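Local coordinates for protein endoglucanase (Acetivibrio cellulolyticus, PDB 5NRM) that is a type I cohesin domain that binds an enzyme's dockerin, in a scaffoldin that probably also hydrolyses internal beta-1,4-glucosidic linkages of cellulose, at residues 3-8 with 119-124; 62-67 with 92-97; 66-69 with 73-76; 76-81 with 86-91. All coordinates share one frame; numbering follows the deposited sequence.

Contact 1. Residues 3-8 with 119-124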
loop_
_atom_site.group_PDB
_atom_site.type_symbol
_atom_site.label_atom_id
_atom_site.label_comp_id
_atom_site.label_asym_id
_atom_site.label_seq_id
_atom_site.Cartn_x
_atom_site.Cartn_y
_atom_site.Cartn_z
ATOM N N PHE A 3 -7.079 3.302 -15.288
ATOM C CA PHE A 3 -6.712 2.672 -14.028
ATOM C C PHE A 3 -7.237 3.509 -12.856
ATOM O O PHE A 3 -6.989 4.717 -12.774
ATOM C CB PHE A 3 -5.213 2.521 -13.929
ATOM C CG PHE A 3 -4.708 1.859 -12.663
ATOM C CD1 PHE A 3 -5.156 0.605 -12.288
ATOM C CD2 PHE A 3 -3.755 2.441 -11.903
ATOM C CE1 PHE A 3 -4.663 -0.008 -11.156
ATOM C CE2 PHE A 3 -3.235 1.851 -10.806
ATOM C CZ PHE A 3 -3.749 0.632 -10.357
ATOM N N ASN A 4 -7.934 2.853 -11.920
ATOM C CA ASN A 4 -8.651 3.498 -10.809
ATOM C C ASN A 4 -8.356 2.805 -9.503
ATOM O O ASN A 4 -8.359 1.582 -9.446
ATOM C CB ASN A 4 -10.171 3.423 -11.017
ATOM C CG ASN A 4 -10.670 4.426 -12.034
ATOM O OD1 ASN A 4 -11.084 5.526 -11.678
ATOM N ND2 ASN A 4 -10.557 4.091 -13.311
ATOM N N LEU A 5 -8.071 3.608 -8.508
ATOM C CA LEU A 5 -8.027 3.208 -7.093
ATOM C C LEU A 5 -9.223 3.843 -6.422
ATOM O O LEU A 5 -9.343 5.073 -6.376
ATOM C CB LEU A 5 -6.714 3.714 -6.498
ATOM C CG LEU A 5 -6.572 3.687 -4.990
ATOM C CD1 LEU A 5 -6.757 2.231 -4.461
ATOM C CD2 LEU A 5 -5.294 4.304 -4.424
ATOM N N SER A 6 -10.128 3.026 -5.864
ATOM C CA SER A 6 -11.340 3.520 -5.266
ATOM C C SER A 6 -11.641 2.893 -3.939
ATOM O O SER A 6 -11.272 1.735 -3.632
ATOM C CB SER A 6 -12.523 3.342 -6.189
ATOM O OG SER A 6 -12.806 1.962 -6.414
ATOM N N ILE A 7 -12.297 3.663 -3.112
ATOM C CA ILE A 7 -12.773 3.178 -1.825
ATOM C C ILE A 7 -14.273 3.214 -1.863
ATOM O O ILE A 7 -14.866 4.193 -2.277
ATOM C CB ILE A 7 -12.252 4.048 -0.655
ATOM C CG1 ILE A 7 -10.739 4.133 -0.768
ATOM C CG2 ILE A 7 -12.799 3.502 0.680
ATOM C CD1 ILE A 7 -10.105 5.002 0.291
ATOM N N ASP A 8 -14.883 2.087 -1.551
ATOM C CA ASP A 8 -16.345 2.004 -1.525
ATOM C C ASP A 8 -16.966 2.967 -0.509
ATOM O O ASP A 8 -16.374 3.351 0.508
ATOM C CB ASP A 8 -16.871 0.600 -1.231
ATOM C CG ASP A 8 -16.714 -0.398 -2.402
ATOM O OD1 ASP A 8 -16.218 -0.059 -3.511
ATOM O OD2 ASP A 8 -17.116 -1.563 -2.135
ATOM N N PRO A 119 -0.278 8.015 -4.115
ATOM C CA PRO A 119 -0.191 6.586 -4.216
ATOM C C PRO A 119 0.749 6.179 -5.349
ATOM O O PRO A 119 0.900 6.918 -6.341
ATOM C CB PRO A 119 -1.622 6.184 -4.512
ATOM C CG PRO A 119 -2.227 7.287 -5.225
ATOM C CD PRO A 119 -1.496 8.533 -4.817
ATOM N N THR A 120 1.455 5.076 -5.139
ATOM C CA THR A 120 2.282 4.520 -6.171
ATOM C C THR A 120 1.922 3.080 -6.528
ATOM O O THR A 120 1.704 2.265 -5.646
ATOM C CB THR A 120 3.765 4.592 -5.806
ATOM O OG1 THR A 120 4.121 5.971 -5.599
ATOM C CG2 THR A 120 4.682 3.952 -6.898
ATOM N N PHE A 121 1.776 2.845 -7.834
ATOM C CA PHE A 121 1.604 1.500 -8.409
ATOM C C PHE A 121 2.600 1.276 -9.479
ATOM O O PHE A 121 2.894 2.200 -10.295
ATOM C CB PHE A 121 0.204 1.375 -9.008
ATOM C CG PHE A 121 -0.865 1.478 -7.989
ATOM C CD1 PHE A 121 -1.336 0.364 -7.311
ATOM C CD2 PHE A 121 -1.410 2.717 -7.703
ATOM C CE1 PHE A 121 -2.311 0.498 -6.346
ATOM C CE2 PHE A 121 -2.403 2.853 -6.739
ATOM C CZ PHE A 121 -2.850 1.742 -6.070
ATOM N N GLY A 122 3.232 0.122 -9.419
ATOM C CA GLY A 122 4.116 -0.279 -10.484
ATOM C C GLY A 122 3.623 -1.474 -11.195
ATOM O O GLY A 122 3.148 -2.418 -10.528
ATOM N N ASP A 123 3.704 -1.455 -12.525
ATOM C CA ASP A 123 3.352 -2.646 -13.295
ATOM C C ASP A 123 4.425 -3.732 -13.256
ATOM O O ASP A 123 5.400 -3.601 -12.517
ATOM C CB ASP A 123 2.829 -2.263 -14.657
ATOM C CG ASP A 123 3.927 -1.860 -15.626
ATOM O OD1 ASP A 123 5.149 -1.990 -15.355
ATOM O OD2 ASP A 123 3.531 -1.383 -16.724
ATOM N N SER A 124 4.273 -4.798 -14.069
ATOM C CA SER A 124 5.201 -5.939 -13.964
ATOM C C SER A 124 6.609 -5.571 -14.545
ATOM O O SER A 124 7.548 -6.356 -14.338
ATOM C CB SER A 124 4.634 -7.190 -14.641
ATOM O OG SER A 124 4.373 -6.970 -16.014
#
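Phe3 drives the edge of its ring onto the face of Phe121, and this T-shaped pair joins the two layers of the cohesin beta sandwich near the start of strand 4-12. The evidence is geometric: the ring centroids lie 5.1 Å apart and the planes stand at 87°. The bump is the corner of Phe3 formed by CE2 and CZ, and it settles off-centre on Phe121, with Phe3 CE2 3.7 Å from Phe121 CG. With CG anti to the backbone N (chi1 -179°), the Phe3 ring reaches across to the other layer, where Phe121 lies broadside to it.

Leu5, two residues on and on the same side of its strand, fills the next hollow. Its CD2 methyl does not climb onto the Phe121 ring but sits at its edge, in the ring plane, beside CE2 and CZ, so one aromatic ring takes Phe3 on a face and Leu5 on its rim. Val129 and Ala131 flank Phe3, Ile115 backs Leu5, and Ala35 lies against Phe121, which places the cluster in the buried apolar core. The same methyl also bridges to the proline ring: Leu5 CD2 lies 4.1 Å from Pro119 CB.

Contact 2. Residues 62-67 with 92-97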
loop_
_atom_site.group_PDB
_atom_site.type_symbol
_atom_site.label_atom_id
_atom_site.label_comp_id
_atom_site.label_asym_id
_atom_site.label_seq_id
_atom_site.Cartn_x
_atom_site.Cartn_y
_atom_site.Cartn_z
ATOM N N VAL A 62 2.741 -13.427 2.094
ATOM C CA VAL A 62 4.057 -12.895 1.762
ATOM C C VAL A 62 4.039 -11.467 1.229
ATOM O O VAL A 62 4.874 -10.657 1.605
ATOM C CB VAL A 62 4.713 -13.827 0.771
ATOM C CG1 VAL A 62 6.052 -13.293 0.255
ATOM C CG2 VAL A 62 4.854 -15.220 1.345
ATOM N N ASN A 63 3.100 -11.190 0.338
ATOM C CA ASN A 63 3.212 -10.014 -0.535
ATOM C C ASN A 63 2.561 -8.790 -0.018
ATOM O O ASN A 63 2.816 -7.704 -0.536
ATOM C CB ASN A 63 2.537 -10.335 -1.865
ATOM C CG ASN A 63 3.313 -11.348 -2.716
ATOM O OD1 ASN A 63 4.481 -11.673 -2.440
ATOM N ND2 ASN A 63 2.701 -11.752 -3.792
ATOM N N PHE A 64 1.684 -8.903 0.965
ATOM C CA PHE A 64 0.798 -7.806 1.331
ATOM C C PHE A 64 0.876 -7.426 2.766
ATOM O O PHE A 64 0.819 -8.321 3.663
ATOM C CB PHE A 64 -0.634 -8.261 0.994
ATOM C CG PHE A 64 -1.711 -7.218 1.238
ATOM C CD1 PHE A 64 -2.184 -6.384 0.207
ATOM C CD2 PHE A 64 -2.352 -7.155 2.497
ATOM C CE1 PHE A 64 -3.194 -5.482 0.447
ATOM C CE2 PHE A 64 -3.362 -6.211 2.714
ATOM C CZ PHE A 64 -3.756 -5.400 1.700
ATOM N N GLY A 65 0.844 -6.156 3.048
ATOM C CA GLY A 65 0.732 -5.699 4.410
ATOM C C GLY A 65 -0.102 -4.436 4.547
ATOM O O GLY A 65 -0.099 -3.563 3.670
ATOM N N ILE A 66 -0.734 -4.281 5.728
ATOM C CA ILE A 66 -1.424 -3.075 6.120
ATOM C C ILE A 66 -1.107 -2.809 7.581
ATOM O O ILE A 66 -1.163 -3.750 8.414
ATOM C CB ILE A 66 -2.944 -3.181 5.787
ATOM C CG1 ILE A 66 -3.624 -1.821 5.944
ATOM C CG2 ILE A 66 -3.597 -4.316 6.557
ATOM C CD1 ILE A 66 -4.978 -1.733 5.259
ATOM N N ASN A 67 -0.772 -1.581 7.935
ATOM C CA ASN A 67 -0.447 -1.233 9.313
ATOM C C ASN A 67 -1.127 0.068 9.700
ATOM O O ASN A 67 -1.185 1.015 8.915
ATOM C CB ASN A 67 1.061 -1.103 9.462
ATOM C CG ASN A 67 1.483 -0.732 10.863
ATOM O OD1 ASN A 67 1.149 -1.439 11.804
ATOM N ND2 ASN A 67 2.193 0.346 11.005
ATOM N N GLY A 92 -10.740 -5.784 -8.966
ATOM C CA GLY A 92 -11.581 -6.156 -7.844
ATOM C C GLY A 92 -11.079 -5.551 -6.565
ATOM O O GLY A 92 -10.425 -4.510 -6.543
ATOM N N VAL A 93 -11.390 -6.229 -5.471
ATOM C CA VAL A 93 -11.083 -5.778 -4.157
ATOM C C VAL A 93 -9.613 -6.091 -3.892
ATOM O O VAL A 93 -9.144 -7.228 -3.960
ATOM C CB VAL A 93 -12.017 -6.431 -3.063
ATOM C CG1 VAL A 93 -11.615 -5.914 -1.715
ATOM C CG2 VAL A 93 -13.444 -6.088 -3.324
ATOM N N PHE A 94 -8.917 -5.029 -3.545
ATOM C CA PHE A 94 -7.495 -5.068 -3.156
ATOM C C PHE A 94 -7.262 -5.135 -1.652
ATOM O O PHE A 94 -6.311 -5.756 -1.194
ATOM C CB PHE A 94 -6.806 -3.786 -3.733
ATOM C CG PHE A 94 -5.321 -3.677 -3.407
ATOM C CD1 PHE A 94 -4.375 -4.442 -4.101
ATOM C CD2 PHE A 94 -4.885 -2.793 -2.503
ATOM C CE1 PHE A 94 -3.033 -4.266 -3.796
ATOM C CE2 PHE A 94 -3.550 -2.652 -2.169
ATOM C CZ PHE A 94 -2.618 -3.345 -2.852
ATOM N N ALA A 95 -8.075 -4.444 -0.862
ATOM C CA ALA A 95 -8.006 -4.519 0.612
ATOM C C ALA A 95 -9.395 -4.429 1.181
ATOM O O ALA A 95 -10.232 -3.677 0.658
ATOM C CB ALA A 95 -7.157 -3.414 1.192
ATOM N N ASN A 96 -9.625 -5.138 2.279
ATOM C CA ASN A 96 -10.859 -5.002 3.115
ATOM C C ASN A 96 -10.457 -4.396 4.440
ATOM O O ASN A 96 -9.664 -5.037 5.164
ATOM C CB ASN A 96 -11.499 -6.383 3.284
ATOM C CG ASN A 96 -12.041 -6.902 1.959
ATOM O OD1 ASN A 96 -11.569 -7.990 1.425
ATOM N ND2 ASN A 96 -12.989 -6.195 1.423
ATOM N N LEU A 97 -11.016 -3.238 4.767
ATOM C CA LEU A 97 -10.696 -2.546 5.960
ATOM C C LEU A 97 -11.832 -2.837 6.946
ATOM O O LEU A 97 -12.974 -2.520 6.664
ATOM C CB LEU A 97 -10.536 -1.070 5.674
ATOM C CG LEU A 97 -9.535 -0.684 4.583
ATOM C CD1 LEU A 97 -9.592 0.857 4.438
ATOM C CD2 LEU A 97 -8.132 -1.230 4.882
#
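Phe64 points the CE1 corner of its ring at the face of Phe94, an edge-to-face pair inside the cohesin beta sandwich. The centroids are 5.5 Å apart and the planes meet at 70°, so the T is tilted. Strands 64-67 and 92-97 come no closer than 9.6 Å between axes, a spacing that fits facing layers joined through side chains and not through backbone pairing.

In both phenylalanines a first torsion near 180° (Phe64 chi1 -177°) swings the ring out past the carbonyl carbon, and each ring therefore extends from its own strand into the space between them. Phe64 CE1 stands off-centre above the Phe94 ring, nearest its rim, at 3.9 Å from Phe94 CE2. The same corner also nears the backbone, with Phe64 CE1 3.5 Å from Phe94 O in an oblique approach. Phe94 and Ala95 together face Val22 in a classic beta bulge, and this irregularity is consistent with both consecutive residues being able to meet Phe64.

Val57 touches both rings, while Val76 and Phe78 pack on Phe94 from the sheet to which Phe64 belongs. The other side of strand 64-70 faces the dockerin chain, so the strand serves the core and the binding surface at once. Farther along, the Ile66 and Leu97 side chains also meet, but the detail is doubtful, because Ile66 has two modelled conformers. The Phe64 edge ends at the Ala95 methyl, which lies close to the ring plane, with Phe64 CZ 4.0 Å from Ala95 CB.

Contact 3. Residues 66-69 with 73-76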
loop_
_atom_site.group_PDB
_atom_site.type_symbol
_atom_site.label_atom_id
_atom_site.label_comp_id
_atom_site.label_asym_id
_atom_site.label_seq_id
_atom_site.Cartn_x
_atom_site.Cartn_y
_atom_site.Cartn_z
ATOM N N ILE A 66 -0.734 -4.281 5.728
ATOM C CA ILE A 66 -1.424 -3.075 6.120
ATOM C C ILE A 66 -1.107 -2.809 7.581
ATOM O O ILE A 66 -1.163 -3.750 8.414
ATOM C CB ILE A 66 -2.944 -3.181 5.787
ATOM C CG1 ILE A 66 -3.624 -1.821 5.944
ATOM C CG2 ILE A 66 -3.597 -4.316 6.557
ATOM C CD1 ILE A 66 -4.978 -1.733 5.259
ATOM N N ASN A 67 -0.772 -1.581 7.935
ATOM C CA ASN A 67 -0.447 -1.233 9.313
ATOM C C ASN A 67 -1.127 0.068 9.700
ATOM O O ASN A 67 -1.185 1.015 8.915
ATOM C CB ASN A 67 1.061 -1.103 9.462
ATOM C CG ASN A 67 1.483 -0.732 10.863
ATOM O OD1 ASN A 67 1.149 -1.439 11.804
ATOM N ND2 ASN A 67 2.193 0.346 11.005
ATOM N N LYS A 68 -1.685 0.110 10.907
ATOM C CA LYS A 68 -2.178 1.370 11.453
ATOM C C LYS A 68 -1.002 2.154 11.975
ATOM O O LYS A 68 -0.400 1.792 13.011
ATOM C CB LYS A 68 -3.195 1.111 12.571
ATOM C CG LYS A 68 -3.715 2.428 13.162
ATOM C CD LYS A 68 -4.674 2.194 14.327
ATOM C CE LYS A 68 -4.963 3.455 15.079
ATOM N NZ LYS A 68 -5.368 3.049 16.464
ATOM N N GLU A 69 -0.658 3.238 11.302
ATOM C CA GLU A 69 0.499 4.044 11.733
ATOM C C GLU A 69 0.110 4.889 12.976
ATOM O O GLU A 69 0.880 5.054 13.950
ATOM C CB GLU A 69 1.014 4.944 10.608
ATOM C CG GLU A 69 2.097 5.909 11.059
ATOM C CD GLU A 69 2.615 6.734 9.902
ATOM O OE1 GLU A 69 2.668 6.168 8.827
ATOM O OE2 GLU A 69 2.914 7.938 10.102
ATOM N N LYS A 73 -4.936 6.749 10.376
ATOM C CA LYS A 73 -3.911 6.688 9.310
ATOM C C LYS A 73 -3.375 5.259 9.151
ATOM O O LYS A 73 -2.706 4.728 10.080
ATOM C CB LYS A 73 -2.765 7.643 9.582
ATOM C CG LYS A 73 -1.775 7.712 8.400
ATOM C CD LYS A 73 -0.579 8.588 8.749
ATOM C CE LYS A 73 0.370 8.697 7.565
ATOM N NZ LYS A 73 1.585 9.488 7.929
ATOM N N LEU A 74 -3.646 4.673 7.989
ATOM C CA LEU A 74 -3.189 3.359 7.584
ATOM C C LEU A 74 -2.163 3.483 6.454
ATOM O O LEU A 74 -2.297 4.356 5.591
ATOM C CB LEU A 74 -4.350 2.490 7.104
ATOM C CG LEU A 74 -5.584 2.403 7.994
ATOM C CD1 LEU A 74 -6.685 1.602 7.351
ATOM C CD2 LEU A 74 -5.226 1.875 9.402
ATOM N N LYS A 75 -1.210 2.540 6.467
ATOM C CA LYS A 75 -0.233 2.395 5.381
ATOM C C LYS A 75 -0.470 1.039 4.747
ATOM O O LYS A 75 -0.629 0.038 5.487
ATOM C CB LYS A 75 1.192 2.497 5.947
ATOM C CG LYS A 75 1.444 3.685 6.855
ATOM C CD LYS A 75 1.311 5.029 6.169
ATOM C CE LYS A 75 2.267 5.183 5.007
ATOM N NZ LYS A 75 2.593 6.574 4.595
ATOM N N VAL A 76 -0.483 0.988 3.412
ATOM C CA VAL A 76 -0.807 -0.191 2.675
ATOM C C VAL A 76 0.374 -0.502 1.772
ATOM O O VAL A 76 0.925 0.431 1.158
ATOM C CB VAL A 76 -2.064 -0.057 1.873
ATOM C CG1 VAL A 76 -2.428 -1.378 1.195
ATOM C CG2 VAL A 76 -3.237 0.325 2.817
HETATM O O HOH W 1 4.449 6.656 6.971
#
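Strands 66-69 and 73-76 run antiparallel, their axes 4.6 Å apart at 151°, with Asn67 and Lys75 as a hydrogen-bonded pair between the non-hydrogen-bonded pairs Ile66-Val76 and Lys68-Leu74. Asn67 N donates to Lys75 O and Lys75 N to Asn67 O, both at 2.9 Å, and Glu69 N adds a more bent bond to Lys73 O (137° at the hydrogen).

On the core face, Ile66 and Val76 lie side by side, with Ile66 CD1 3.6 Å from Val76 CG2 in the conformer given, while Leu74 CD2 rests against Lys68 CA and CB. Beyond its aliphatic base, Lys68 in one of its two conformers sends NZ to a salt bridge with Asp71.

Glu69 and Lys73 are both extended chains running alongside each other. Lys73 NZ donates to Glu69 OE2 at 3.0 Å in a salt bridge, from above the carboxylate plane, 44° out of it. Lys75, as modelled here, bends at chi2 and chi3; its NZ stays 4.3 Å from Glu69 OE1, beyond a salt bridge, but a water links the two, and NZ also bonds Thr38 OG1. Asn67 ND2 donates to Leu60 O of the dockerin chain, and Met62 of that chain packs on Asn67. The arrangement is a beta hairpin whose outer face forms part of the cohesin's dockerin-binding surface.

Contact 4. Residues 76-81 with 86-91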
loop_
_atom_site.group_PDB
_atom_site.type_symbol
_atom_site.label_atom_id
_atom_site.label_comp_id
_atom_site.label_asym_id
_atom_site.label_seq_id
_atom_site.Cartn_x
_atom_site.Cartn_y
_atom_site.Cartn_z
ATOM N N VAL A 76 -0.483 0.988 3.412
ATOM C CA VAL A 76 -0.807 -0.191 2.675
ATOM C C VAL A 76 0.374 -0.502 1.772
ATOM O O VAL A 76 0.925 0.431 1.158
ATOM C CB VAL A 76 -2.064 -0.057 1.873
ATOM C CG1 VAL A 76 -2.428 -1.378 1.195
ATOM C CG2 VAL A 76 -3.237 0.325 2.817
ATOM N N LEU A 77 0.795 -1.769 1.638
ATOM C CA LEU A 77 1.939 -2.118 0.832
ATOM C C LEU A 77 1.672 -3.461 0.144
ATOM O O LEU A 77 1.255 -4.437 0.815
ATOM C CB LEU A 77 3.179 -2.278 1.742
ATOM C CG LEU A 77 4.474 -2.695 1.023
ATOM C CD1 LEU A 77 4.965 -1.629 0.104
ATOM C CD2 LEU A 77 5.538 -2.887 2.091
ATOM N N PHE A 78 2.034 -3.588 -1.121
ATOM C CA PHE A 78 2.005 -4.836 -1.863
ATOM C C PHE A 78 3.273 -4.939 -2.729
ATOM O O PHE A 78 3.697 -3.949 -3.352
ATOM C CB PHE A 78 0.770 -4.942 -2.798
ATOM C CG PHE A 78 0.818 -6.072 -3.767
ATOM C CD1 PHE A 78 0.531 -7.425 -3.388
ATOM C CD2 PHE A 78 1.235 -5.850 -5.054
ATOM C CE1 PHE A 78 0.640 -8.444 -4.298
ATOM C CE2 PHE A 78 1.328 -6.886 -6.004
ATOM C CZ PHE A 78 1.072 -8.202 -5.617
ATOM N N LEU A 79 3.852 -6.143 -2.820
ATOM C CA LEU A 79 4.851 -6.443 -3.820
ATOM C C LEU A 79 4.759 -7.891 -4.211
ATOM O O LEU A 79 4.621 -8.761 -3.324
ATOM C CB LEU A 79 6.242 -6.183 -3.158
ATOM C CG LEU A 79 7.465 -6.497 -4.058
ATOM C CD1 LEU A 79 7.553 -5.569 -5.280
ATOM C CD2 LEU A 79 8.751 -6.480 -3.275
ATOM N N ASP A 80 4.904 -8.166 -5.484
ATOM C CA ASP A 80 5.127 -9.543 -5.945
ATOM C C ASP A 80 6.506 -9.973 -5.577
ATOM O O ASP A 80 7.432 -9.659 -6.299
ATOM C CB ASP A 80 4.914 -9.680 -7.467
ATOM C CG ASP A 80 5.313 -11.030 -8.006
ATOM O OD1 ASP A 80 5.486 -11.951 -7.152
ATOM O OD2 ASP A 80 5.541 -11.113 -9.234
ATOM N N TYR A 81 6.672 -10.638 -4.431
ATOM C CA TYR A 81 8.029 -10.966 -3.946
ATOM C C TYR A 81 8.736 -11.867 -4.962
ATOM O O TYR A 81 9.971 -11.879 -4.932
ATOM C CB TYR A 81 7.978 -11.710 -2.612
ATOM C CG TYR A 81 7.992 -10.807 -1.397
ATOM C CD1 TYR A 81 7.201 -9.655 -1.332
ATOM C CD2 TYR A 81 8.803 -11.066 -0.338
ATOM C CE1 TYR A 81 7.198 -8.852 -0.213
ATOM C CE2 TYR A 81 8.773 -10.277 0.808
ATOM C CZ TYR A 81 7.992 -9.163 0.859
ATOM O OH TYR A 81 7.917 -8.314 1.948
ATOM N N GLY A 86 3.892 -13.249 -10.252
ATOM C CA GLY A 86 2.976 -13.020 -9.121
ATOM C C GLY A 86 2.273 -11.684 -9.114
ATOM O O GLY A 86 1.813 -11.163 -8.088
ATOM N N TYR A 87 2.293 -10.983 -10.247
ATOM C CA TYR A 87 1.576 -9.728 -10.329
ATOM C C TYR A 87 0.055 -9.961 -10.275
ATOM O O TYR A 87 -0.454 -11.029 -10.615
ATOM C CB TYR A 87 1.936 -8.887 -11.554
ATOM C CG TYR A 87 1.966 -9.603 -12.848
ATOM C CD1 TYR A 87 3.103 -10.304 -13.231
ATOM C CD2 TYR A 87 0.854 -9.655 -13.656
ATOM C CE1 TYR A 87 3.138 -11.002 -14.438
ATOM C CE2 TYR A 87 0.871 -10.329 -14.840
ATOM C CZ TYR A 87 1.985 -11.003 -15.227
ATOM O OH TYR A 87 1.900 -11.669 -16.430
ATOM N N ILE A 88 -0.623 -8.898 -9.845
ATOM C CA ILE A 88 -2.104 -8.867 -9.746
ATOM C C ILE A 88 -2.581 -8.578 -11.130
ATOM O O ILE A 88 -2.100 -7.679 -11.814
ATOM C CB ILE A 88 -2.587 -7.793 -8.749
ATOM C CG1 ILE A 88 -2.131 -8.097 -7.358
ATOM C CG2 ILE A 88 -4.094 -7.605 -8.901
ATOM C CD1 ILE A 88 -2.241 -6.962 -6.421
ATOM N N SER A 89 -3.536 -9.369 -11.623
ATOM C CA SER A 89 -3.992 -9.296 -12.984
ATOM C C SER A 89 -5.504 -8.953 -13.148
ATOM O O SER A 89 -5.957 -8.500 -14.223
ATOM C CB SER A 89 -3.775 -10.674 -13.630
ATOM O OG SER A 89 -4.397 -11.691 -12.783
ATOM N N THR A 90 -6.226 -9.079 -12.040
ATOM C CA THR A 90 -7.684 -9.028 -12.073
ATOM C C THR A 90 -8.174 -7.858 -11.252
ATOM O O THR A 90 -7.722 -7.609 -10.158
ATOM C CB THR A 90 -8.216 -10.344 -11.460
ATOM O OG1 THR A 90 -7.754 -11.390 -12.325
ATOM C CG2 THR A 90 -9.744 -10.357 -11.420
ATOM N N ASP A 91 -9.098 -7.127 -11.842
ATOM C CA ASP A 91 -9.740 -6.047 -11.156
ATOM C C ASP A 91 -10.617 -6.582 -10.020
ATOM O O ASP A 91 -11.229 -7.653 -10.144
ATOM C CB ASP A 91 -10.641 -5.256 -12.123
ATOM C CG ASP A 91 -9.884 -4.457 -13.188
ATOM O OD1 ASP A 91 -8.689 -4.328 -13.013
ATOM O OD2 ASP A 91 -10.587 -3.918 -14.152
#
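Ile88 lays its CD1 methyl over the centre of the Phe78 ring, a CH-pi contact with the carbon 3.6 Å from the centroid and only 13° off the ring normal. The contact joins the end of strand 73-79 to the loop leading into strand 92-101 of the cohesin sandwich, and Phe94 touches both side chains. A chi1 of 169° turns the Phe78 ring away from its strand toward that loop. Ile88, with CG1 beside its own N and an extended end, runs antiparallel to Phe78; CG1 follows CD1 and touches Phe78 CZ at 3.6 Å. At the ring's edge, in its plane, Gly86 O lies 3.9 Å from Phe78 CZ, and this carbonyl accepts from Thr58 OG1.

Asp80 likewise reaches toward the loop, its carboxylate lying against the backbone of Gly86. Gly86 N donates to Asp80 OD2 at 2.9 Å, meeting it from well above the carboxylate plane through a bent bond (131° at the hydrogen). Ser84 N donates to the same oxygen, and Asp80 OD1 pairs with Thr82 OG1.

One buried carboxylate thus gathers two backbone N-H groups and a hydroxyl of the segment from Thr82 to Gly86. These bonds would probably favour its ionised form, whereas the Phe78-Ile88 contact is apolar.

Overall arrangement
From the N terminus, contact 1 packs the first strand against residues 119-124 across the sandwich, closing the longest loop and enclosing the other three contacts. Contacts 2 and 3 both start from strand 64-70, sharing Ile66 and Asn67: contact 3 closes the short hairpin to strand 73-79, whereas contact 2 reaches across the sandwich to strand 92-101. Contact 4 begins at Val76, where contact 3 ends, their centres about 17 Å apart, and lies within the span of contact 2, tying strand 73-79 to the loop before strand 92-101. Contacts 2 and 3 touch through Phe94 and Val76. Contact 4 meets contact 1 where Tyr87 packs on Ser124, their centres about 10 Å apart.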